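Local coordinates for protein putative acetyltransferase Ta0821 (Thermoplasma acidophilum DSM 1728, PDB 3C26) that probably acts as an acyltransferase of the GNAT family, transferring acyl groups other than aminoacyl ones, at residues 172-175 against 180-183. Numbering follows the deposited sequence.
Sequences WRCF and KYMC
Cys174 and Cys183 are tied by a disulfide, SG to SG 2.0 Å, that bridges two neighbouring strands and illustrates how a covalent link and an aromatic ring can share one face of a hairpin. Both sulfurs lie anti to their own carbonyl carbons, a pose that turns them toward one another, and the bridge closes with a chi3 of 101°. The CA atoms of Cys174 and Cys183 lie 4.0 Å apart at this non-hydrogen-bonded antiparallel pair. Beside the bridge lies the ring of Tyr181: with CG anti to the backbone N (chi1 -163°), it reaches back across residues 174-175, where its CE2 meets Cys174 CB at 3.4 Å. The Cys174 sulfur stands oblique to this ring, a loose sulfur-aromatic contact, while Phe175 N sits over one ring face, offset toward the rim. Strands 174-177 and 180-183 form a two-stranded antiparallel hairpin, with Phe175 and Met182 as its hydrogen-bonded pair: Phe175 N gives to Met182 O at 2.8 Å, and Met182 N returns a bond to Phe175 O at 2.9 Å. Their side chains leave by the face opposite the disulfide, where Phe175 stacks on Phe205 and Met182, a selenomethionine, packs against Leu80 and Pro81. Arg244 bonds through NH1 to Tyr181 OH and through NH2 to Cys174 O, fastening both strands to one guanidinium group. With an alanine at Tyr181, Arg244 NH1 would probably lose its hydroxyl partner and Cys174 CB the ring beside it. Beyond the disulfide, Cys183 CA approaches Arg173 O at 3.1 Å in a CA-H...O contact, and Arg173 carries the pairing on through backbone hydrogen bonding with Ser184.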
ATOM      1  N   TRP A 172       5.305 -11.803 -25.832  1.00 26.23           N
ATOM      2  CA  TRP A 172       6.148 -11.956 -24.661  1.00 26.12           C
ATOM      3  C   TRP A 172       6.762 -13.350 -24.653  1.00 26.79           C
ATOM      4  O   TRP A 172       6.159 -14.308 -25.157  1.00 28.08           O
ATOM      5  CB  TRP A 172       5.350 -11.770 -23.394  1.00 26.81           C
ATOM      6  CG  TRP A 172       4.913 -10.414 -23.290  1.00 25.19           C
ATOM      7  CD1 TRP A 172       3.708  -9.903 -23.680  1.00 25.04           C
ATOM      8  CD2 TRP A 172       5.700  -9.329 -22.876  1.00 24.11           C
ATOM      9  NE1 TRP A 172       3.694  -8.568 -23.477  1.00 22.54           N
ATOM     10  CE2 TRP A 172       4.911  -8.190 -22.971  1.00 24.41           C
ATOM     11  CE3 TRP A 172       7.001  -9.211 -22.381  1.00 26.90           C
ATOM     12  CZ2 TRP A 172       5.380  -6.939 -22.609  1.00 25.22           C
ATOM     13  CZ3 TRP A 172       7.440  -7.973 -21.999  1.00 24.92           C
ATOM     14  CH2 TRP A 172       6.649  -6.858 -22.142  1.00 24.46           C
ATOM     15  N   ARG A 173       7.990 -13.428 -24.156  1.00 25.20           N
ATOM     16  CA  ARG A 173       8.722 -14.688 -24.052  1.00 23.73           C
ATOM     17  C   ARG A 173       9.194 -14.998 -22.673  1.00 22.64           C
ATOM     18  O   ARG A 173       9.832 -16.002 -22.475  1.00 21.21           O
ATOM     19  CB  ARG A 173       9.956 -14.681 -24.918  1.00 23.99           C
ATOM     20  CG  ARG A 173       9.875 -15.559 -26.066  1.00 26.01           C
ATOM     21  CD  ARG A 173       8.815 -15.124 -26.936  1.00 29.49           C
ATOM     22  NE  ARG A 173       8.466 -16.171 -27.879  1.00 28.86           N
ATOM     23  CZ  ARG A 173       7.362 -16.153 -28.590  1.00 32.00           C
ATOM     24  NH1 ARG A 173       6.483 -15.141 -28.451  1.00 32.34           N
ATOM     25  NH2 ARG A 173       7.134 -17.157 -29.419  1.00 32.21           N
ATOM     26  N   CYS A 174       8.992 -14.065 -21.757  1.00 23.28           N
ATOM     27  CA  CYS A 174       9.281 -14.325 -20.318  1.00 23.60           C
ATOM     28  C   CYS A 174       7.990 -14.122 -19.623  1.00 23.91           C
ATOM     29  O   CYS A 174       7.254 -13.196 -19.952  1.00 24.13           O
ATOM     30  CB  CYS A 174      10.346 -13.426 -19.724  1.00 24.17           C
ATOM     31  SG  CYS A 174      11.878 -13.473 -20.593  1.00 25.92           S
ATOM     32  N   PHE A 175       7.727 -15.027 -18.688  1.00 23.83           N
ATOM     33  CA  PHE A 175       6.466 -15.133 -17.979  1.00 24.08           C
ATOM     34  C   PHE A 175       6.625 -15.544 -16.539  1.00 22.88           C
ATOM     35  O   PHE A 175       7.569 -16.198 -16.168  1.00 21.32           O
ATOM     36  CB  PHE A 175       5.609 -16.296 -18.546  1.00 24.95           C
ATOM     37  CG  PHE A 175       5.655 -16.456 -20.026  1.00 28.29           C
ATOM     38  CD1 PHE A 175       6.637 -17.237 -20.619  1.00 29.88           C
ATOM     39  CD2 PHE A 175       4.651 -15.903 -20.820  1.00 32.92           C
ATOM     40  CE1 PHE A 175       6.670 -17.398 -21.960  1.00 28.82           C
ATOM     41  CE2 PHE A 175       4.677 -16.067 -22.189  1.00 33.29           C
ATOM     42  CZ  PHE A 175       5.687 -16.814 -22.759  1.00 32.08           C
ATOM     43  N   LYS A 180       7.644 -18.258 -10.527  1.00 23.29           N
ATOM     44  CA  LYS A 180       8.937 -18.287 -11.166  1.00 23.39           C
ATOM     45  C   LYS A 180       8.837 -17.465 -12.458  1.00 24.34           C
ATOM     46  O   LYS A 180       7.929 -17.643 -13.245  1.00 25.50           O
ATOM     47  CB  LYS A 180       9.336 -19.747 -11.451  1.00 22.72           C
ATOM     48  CG  LYS A 180       9.512 -20.613 -10.215  1.00 22.14           C
ATOM     49  CD  LYS A 180       9.612 -22.117 -10.532  1.00 23.20           C
ATOM     50  CE  LYS A 180       8.249 -22.753 -10.601  1.00 25.94           C
ATOM     51  NZ  LYS A 180       8.209 -24.238 -11.015  1.00 26.15           N
ATOM     52  N   TYR A 181       9.768 -16.533 -12.636  1.00 24.33           N
ATOM     53  CA  TYR A 181       9.850 -15.758 -13.869  1.00 24.48           C
ATOM     54  C   TYR A 181      10.850 -16.458 -14.808  1.00 24.15           C
ATOM     55  O   TYR A 181      12.060 -16.479 -14.579  1.00 23.02           O
ATOM     56  CB  TYR A 181      10.245 -14.287 -13.595  1.00 23.51           C
ATOM     57  CG  TYR A 181       9.948 -13.355 -14.755  1.00 24.78           C
ATOM     58  CD1 TYR A 181       8.627 -12.952 -15.033  1.00 23.95           C
ATOM     59  CD2 TYR A 181      10.964 -12.855 -15.556  1.00 23.06           C
ATOM     60  CE1 TYR A 181       8.340 -12.092 -16.052  1.00 24.54           C
ATOM     61  CE2 TYR A 181      10.664 -12.022 -16.601  1.00 21.50           C
ATOM     62  CZ  TYR A 181       9.361 -11.652 -16.858  1.00 22.38           C
ATOM     63  OH  TYR A 181       9.106 -10.798 -17.910  1.00 26.88           O
HETATM   64  N   MSE A 182      10.317 -16.991 -15.888  1.00 24.13           N
HETATM   65  CA  MSE A 182      11.080 -17.827 -16.799  1.00 24.92           C
HETATM   66  C   MSE A 182      10.836 -17.465 -18.249  1.00 25.51           C
HETATM   67  O   MSE A 182       9.769 -17.001 -18.616  1.00 25.57           O
HETATM   68  CB  MSE A 182      10.672 -19.303 -16.584  1.00 25.88           C
HETATM   69  CG  MSE A 182       9.225 -19.605 -16.918  1.00 25.84           C
HETATM   70 SE   MSE A 182       8.633 -21.491 -16.637  0.75 26.78          SE
HETATM   71  CE  MSE A 182       8.489 -21.517 -14.714  1.00 22.48           C
ATOM     72  N   CYS A 183      11.832 -17.727 -19.064  1.00 26.28           N
ATOM     73  CA  CYS A 183      11.748 -17.449 -20.479  1.00 28.31           C
ATOM     74  C   CYS A 183      11.898 -18.718 -21.294  1.00 30.30           C
ATOM     75  O   CYS A 183      12.493 -19.716 -20.870  1.00 28.35           O
ATOM     76  CB  CYS A 183      12.784 -16.415 -20.917  1.00 27.67           C
ATOM     77  SG  CYS A 183      12.935 -14.992 -19.781  1.00 26.91           S
TER